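Ganglioside-induced differentiation-associated protein 2 (Homo sapiens, PDB 4UML) is of unsettled molecular function, its N-terminal part being a macro domain, a fold that in relatives often binds ADP-ribose, ahead of a predicted SEC14-like region. Local coordinates at residues Gly111-Thr116 against Ile127-Pro132; Ile185-Val190 against Pro221-Arg226. One frame throughout, in Å; residues are numbered along the deposited sequence.

In the fold
Both contacts lie within the macro domain and are largely buried, but on opposite sides of the chain's centre, their own centres about 21 Å apart. Contact 1 belongs to the sheet itself: it pairs the outermost strand 113-117 with strand 125-129, the two arms of a beta hairpin, through backbone hydrogen bonds and two threonine hydroxyls. Contact 2 joins no strands; it sets helix 179-197 against the end of helix 210-223 and the loop that follows, and its chemistry is mainly apolar contact with two aromatic rings. The two share no element, yet helix 139-159 touches side chains of Ala113, Ile127 and Thr129 in one and of Ile185, Ala186 and Thr189 in the other.

Contact 1: residues Gly111-Thr116 against Ile127-Pro132; sequences GEAKLT and IHTVGP
With chi1 at 64°, Thr116 sets OG1 between its backbone N and carbonyl carbon, while His128, its CG beside the backbone N (chi1 -54°), brings NE2 to hydrogen-bonding distance, 2.8 Å from Thr116 OG1. The side chains cross nearly at a right angle, and the same imidazole edge lies by Lys114 O, 3.3 Å from His128 CD2. Asn74 binds ND1, so both ring nitrogens are engaged and the ring's rotation is probably fixed. Lys114 and His128 form an antiparallel hydrogen-bonded pair, with His128 N 2.8 Å from Lys114 O. Thr129 OG1 donates to Glu112 O from above its carbonyl plane, 2.9 Å away. Gly111 N reaches Val130 O at 2.9 Å, nearly straight at 169°; the backbone angles of Gly111 would jam a CB against the preceding carbonyl. On the sheet face away from His128, Ile127 spreads its branches, CG2 to Ala113 CB at 3.7 Å and CG1 to Leu115 CD1 at 3.8 Å. Helix 139-159 packs on this face through Val153 and Leu156, helix 97-105 on the other through Leu102 and Leu105, and strand 71-75 pairs with the far side of strand 125-129, leaving strand 113-117 at the sheet's edge.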
loop_
_atom_site.group_PDB
_atom_site.type_symbol
_atom_site.label_atom_id
_atom_site.label_comp_id
_atom_site.label_asym_id
_atom_site.label_seq_id
_atom_site.Cartn_x
_atom_site.Cartn_y
_atom_site.Cartn_z
ATOM N N GLY A 111 11.176 -4.406 -5.974
ATOM C CA GLY A 111 10.759 -3.127 -6.496
ATOM C C GLY A 111 9.661 -3.137 -7.529
ATOM O O GLY A 111 9.097 -2.100 -7.809
ATOM N N GLU A 112 9.349 -4.264 -8.134
ATOM C CA GLU A 112 8.336 -4.221 -9.182
ATOM C C GLU A 112 6.975 -4.671 -8.639
ATOM O O GLU A 112 6.888 -5.211 -7.553
ATOM C CB GLU A 112 8.761 -5.012 -10.443
ATOM C CG GLU A 112 8.540 -6.506 -10.405
ATOM C CD GLU A 112 8.671 -7.229 -11.772
ATOM O OE1 GLU A 112 8.037 -6.835 -12.785
ATOM O OE2 GLU A 112 9.371 -8.244 -11.823
ATOM N N ALA A 113 5.916 -4.400 -9.390
ATOM C CA ALA A 113 4.563 -4.774 -8.975
ATOM C C ALA A 113 3.847 -5.537 -10.075
ATOM O O ALA A 113 4.068 -5.290 -11.258
ATOM C CB ALA A 113 3.763 -3.546 -8.580
ATOM N N LYS A 114 2.980 -6.450 -9.675
ATOM C CA LYS A 114 2.262 -7.318 -10.602
ATOM C C LYS A 114 0.817 -7.584 -10.148
ATOM O O LYS A 114 0.555 -7.880 -8.976
ATOM C CB LYS A 114 2.992 -8.673 -10.766
ATOM C CG LYS A 114 4.328 -8.600 -11.516
ATOM C CD LYS A 114 4.873 -9.974 -11.868
ATOM C CE LYS A 114 6.020 -9.873 -12.866
ATOM N NZ LYS A 114 6.543 -11.237 -13.200
ATOM N N LEU A 115 -0.093 -7.548 -11.119
ATOM C CA LEU A 115 -1.506 -7.619 -10.881
ATOM C C LEU A 115 -2.010 -9.053 -10.971
ATOM O O LEU A 115 -1.615 -9.809 -11.876
ATOM C CB LEU A 115 -2.200 -6.792 -11.952
ATOM C CG LEU A 115 -3.669 -6.489 -11.672
ATOM C CD1 LEU A 115 -3.792 -5.375 -10.640
ATOM C CD2 LEU A 115 -4.358 -6.099 -12.967
ATOM N N THR A 116 -2.872 -9.438 -10.036
ATOM C CA THR A 116 -3.762 -10.613 -10.228
ATOM C C THR A 116 -5.188 -10.231 -9.900
ATOM O O THR A 116 -5.452 -9.150 -9.350
ATOM C CB THR A 116 -3.367 -11.824 -9.334
ATOM O OG1 THR A 116 -3.511 -11.513 -7.936
ATOM C CG2 THR A 116 -1.974 -12.248 -9.590
ATOM N N ILE A 127 -2.441 -6.280 -6.040
ATOM C CA ILE A 127 -1.154 -5.897 -6.596
ATOM C C ILE A 127 -0.063 -6.490 -5.693
ATOM O O ILE A 127 0.022 -6.167 -4.507
ATOM C CB ILE A 127 -1.016 -4.362 -6.711
ATOM C CG1 ILE A 127 -2.079 -3.839 -7.665
ATOM C CG2 ILE A 127 0.400 -3.994 -7.195
ATOM C CD1 ILE A 127 -2.256 -2.345 -7.613
ATOM N N HIS A 128 0.755 -7.379 -6.257
ATOM C CA HIS A 128 1.808 -8.021 -5.523
ATOM C C HIS A 128 3.095 -7.246 -5.749
ATOM O O HIS A 128 3.433 -6.891 -6.900
ATOM C CB HIS A 128 1.974 -9.459 -6.017
ATOM C CG HIS A 128 0.707 -10.256 -5.998
ATOM N ND1 HIS A 128 0.336 -11.035 -4.924
ATOM C CD2 HIS A 128 -0.295 -10.361 -6.903
ATOM C CE1 HIS A 128 -0.830 -11.609 -5.172
ATOM N NE2 HIS A 128 -1.229 -11.229 -6.376
ATOM N N THR A 129 3.821 -6.996 -4.674
ATOM C CA THR A 129 5.112 -6.328 -4.790
ATOM C C THR A 129 6.139 -6.915 -3.822
ATOM O O THR A 129 5.766 -7.686 -2.935
ATOM C CB THR A 129 4.926 -4.816 -4.561
ATOM O OG1 THR A 129 6.075 -4.125 -5.034
ATOM C CG2 THR A 129 4.651 -4.494 -3.095
ATOM N N VAL A 130 7.407 -6.536 -3.968
ATOM C CA VAL A 130 8.522 -7.112 -3.164
ATOM C C VAL A 130 9.452 -5.996 -2.692
ATOM O O VAL A 130 10.136 -5.353 -3.478
ATOM C CB VAL A 130 9.343 -8.122 -4.008
ATOM C CG1 VAL A 130 10.574 -8.667 -3.258
ATOM C CG2 VAL A 130 8.451 -9.243 -4.529
ATOM N N GLY A 131 9.439 -5.753 -1.405
ATOM C CA GLY A 131 10.300 -4.775 -0.802
ATOM C C GLY A 131 11.711 -5.340 -0.621
ATOM O O GLY A 131 11.931 -6.552 -0.687
ATOM N N PRO A 132 12.668 -4.452 -0.393
ATOM C CA PRO A 132 14.061 -4.906 -0.311
ATOM C C PRO A 132 14.334 -5.569 1.058
ATOM O O PRO A 132 13.711 -5.212 2.077
ATOM C CB PRO A 132 14.827 -3.603 -0.438
ATOM C CG PRO A 132 13.951 -2.613 0.234
ATOM C CD PRO A 132 12.538 -3.017 -0.127
#

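Contact 2: residues Ile185-Val190 against Pro221-Arg226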
loop_
_atom_site.group_PDB
_atom_site.type_symbol
_atom_site.label_atom_id
_atom_site.label_comp_id
_atom_site.label_asym_id
_atom_site.label_seq_id
_atom_site.Cartn_x
_atom_site.Cartn_y
_atom_site.Cartn_z
ATOM N N ILE A 185 9.150 7.330 3.054
ATOM C CA ILE A 185 9.129 6.992 1.628
ATOM C C ILE A 185 7.705 6.727 1.167
ATOM O O ILE A 185 7.263 7.257 0.150
ATOM C CB ILE A 185 10.068 5.796 1.329
ATOM C CG1 ILE A 185 11.511 6.219 1.654
ATOM C CG2 ILE A 185 9.916 5.343 -0.105
ATOM C CD1 ILE A 185 12.525 5.099 1.699
ATOM N N ALA A 186 6.970 5.925 1.928
ATOM C CA ALA A 186 5.604 5.585 1.564
ATOM C C ALA A 186 4.741 6.863 1.425
ATOM O O ALA A 186 4.092 7.080 0.393
ATOM C CB ALA A 186 5.000 4.653 2.606
ATOM N N LEU A 187 4.753 7.708 2.441
ATOM C CA LEU A 187 3.892 8.894 2.424
ATOM C C LEU A 187 4.323 9.917 1.384
ATOM O O LEU A 187 3.482 10.510 0.701
ATOM C CB LEU A 187 3.846 9.526 3.813
ATOM C CG LEU A 187 3.295 8.619 4.911
ATOM C CD1 LEU A 187 3.318 9.346 6.229
ATOM C CD2 LEU A 187 1.894 8.183 4.554
ATOM N N ARG A 188 5.625 10.148 1.277
ATOM C CA ARG A 188 6.136 11.119 0.301
ATOM C C ARG A 188 5.765 10.715 -1.125
ATOM O O ARG A 188 5.279 11.520 -1.942
ATOM C CB ARG A 188 7.654 11.236 0.462
ATOM C CG ARG A 188 8.312 12.288 -0.415
ATOM C CD ARG A 188 9.798 12.373 -0.073
ATOM N NE ARG A 188 10.462 11.154 -0.533
ATOM C CZ ARG A 188 11.465 10.536 0.079
ATOM N NH1 ARG A 188 11.985 11.016 1.197
ATOM N NH2 ARG A 188 11.961 9.432 -0.457
ATOM N N THR A 189 5.929 9.436 -1.426
ATOM C CA THR A 189 5.635 8.935 -2.768
ATOM C C THR A 189 4.158 9.054 -3.107
ATOM O O THR A 189 3.757 9.455 -4.236
ATOM C CB THR A 189 6.091 7.454 -2.887
ATOM O OG1 THR A 189 7.464 7.359 -2.489
ATOM C CG2 THR A 189 5.892 6.923 -4.270
ATOM N N VAL A 190 3.304 8.707 -2.157
ATOM C CA VAL A 190 1.877 8.811 -2.415
ATOM C C VAL A 190 1.464 10.293 -2.522
ATOM O O VAL A 190 0.619 10.638 -3.337
ATOM C CB VAL A 190 1.040 8.091 -1.320
ATOM C CG1 VAL A 190 -0.424 8.428 -1.415
ATOM C CG2 VAL A 190 1.226 6.583 -1.407
ATOM N N PRO A 221 0.891 14.372 9.079
ATOM C CA PRO A 221 0.877 15.839 9.039
ATOM C C PRO A 221 1.999 16.494 8.225
ATOM O O PRO A 221 1.792 17.570 7.694
ATOM C CB PRO A 221 1.004 16.232 10.522
ATOM C CG PRO A 221 0.543 15.053 11.290
ATOM C CD PRO A 221 0.955 13.861 10.461
ATOM N N LEU A 222 3.163 15.849 8.113
ATOM C CA LEU A 222 4.296 16.401 7.364
ATOM C C LEU A 222 4.096 16.332 5.845
ATOM O O LEU A 222 4.483 17.256 5.102
ATOM C CB LEU A 222 5.565 15.672 7.821
ATOM C CG LEU A 222 6.928 15.721 7.125
ATOM C CD1 LEU A 222 7.517 17.126 7.032
ATOM C CD2 LEU A 222 7.885 14.805 7.899
ATOM N N TYR A 223 3.483 15.244 5.369
ATOM C CA TYR A 223 3.217 15.072 3.945
ATOM C C TYR A 223 1.833 15.539 3.539
ATOM O O TYR A 223 1.622 15.877 2.387
ATOM C CB TYR A 223 3.457 13.606 3.538
ATOM C CG TYR A 223 4.890 13.281 3.796
ATOM C CD1 TYR A 223 5.864 13.749 2.948
ATOM C CD2 TYR A 223 5.283 12.613 4.946
ATOM C CE1 TYR A 223 7.186 13.514 3.196
ATOM C CE2 TYR A 223 6.613 12.370 5.196
ATOM C CZ TYR A 223 7.553 12.829 4.315
ATOM O OH TYR A 223 8.882 12.616 4.553
ATOM N N PHE A 224 0.915 15.608 4.503
ATOM C CA PHE A 224 -0.461 16.003 4.229
ATOM C C PHE A 224 -0.925 17.020 5.291
ATOM O O PHE A 224 -1.813 16.725 6.095
ATOM C CB PHE A 224 -1.368 14.759 4.199
ATOM C CG PHE A 224 -0.997 13.757 3.118
ATOM C CD1 PHE A 224 -1.514 13.859 1.835
ATOM C CD2 PHE A 224 -0.129 12.709 3.396
ATOM C CE1 PHE A 224 -1.170 12.939 0.841
ATOM C CE2 PHE A 224 0.215 11.787 2.409
ATOM C CZ PHE A 224 -0.304 11.905 1.137
ATOM N N PRO A 225 -0.277 18.207 5.325
ATOM C CA PRO A 225 -0.698 19.233 6.302
ATOM C C PRO A 225 -2.199 19.558 6.190
ATOM O O PRO A 225 -2.724 19.695 5.081
ATOM C CB PRO A 225 0.149 20.454 5.918
ATOM C CG PRO A 225 0.590 20.224 4.520
ATOM C CD PRO A 225 0.728 18.731 4.381
ATOM N N ARG A 226 -2.874 19.661 7.329
ATOM C CA ARG A 226 -4.334 19.893 7.377
ATOM C C ARG A 226 -4.766 21.384 7.401
ATOM O O ARG A 226 -5.759 21.745 6.776
ATOM C CB ARG A 226 -4.922 19.205 8.608
ATOM C CG ARG A 226 -4.837 17.692 8.601
ATOM C CD ARG A 226 -4.593 17.189 10.009
ATOM N NE ARG A 226 -5.381 16.010 10.336
ATOM C CZ ARG A 226 -5.457 15.488 11.560
ATOM N NH1 ARG A 226 -4.784 16.036 12.567
ATOM N NH2 ARG A 226 -6.200 14.410 11.777
#
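Arg188 and Tyr223 bring the two backbones nearest, their CA atoms 6.1 Å apart. Residues 185-190 are regular helix within 179-197; residues 221-223 end helix 210-223, which is kinked here, and Phe224 is the first residue to leave helical angles. Two consecutive aromatic side chains, Tyr223 and Phe224, reach the 185-190 helix across this helix end. Tyr223 lays one ring face against the backbone turn at Leu187 and Arg188, with Arg188 N above the plane toward the rim, while CG of its own neighbour Leu222 lies over the opposite face. Leu187 CB meets Tyr223 CD2 at 3.6 Å, the two side chains crossing at about a right angle. Over the same face, across the ring from CD2, Arg188 CB approaches Tyr223 CE1 to 3.6 Å. The arginine touches with its aliphatic base: CG stands anti to the backbone N (chi1 -175°), and the chain bends at chi3, its guanidinium steeply inclined to the ring at 76°. Phe224 approaches obliquely, CE2 3.9 Å from Leu187 O and CZ 4.3 Å from Val190 CG1. Tyr223 OH hydrogen-bonds to ND1 of His184, a turn before Arg188 in helix 179-197, and Tyr223 O to Arg191. An alanine in place of Tyr223 would remove the whole ring, and is likely to open a gap beside Leu187 and Arg188 CB and leave His184 without its phenol partner. Across the two segments the union therefore rests on shape and apolar contact, with polar ties to helix 179-197 supplied by His184 and Arg191, just before and just after residues 185-190.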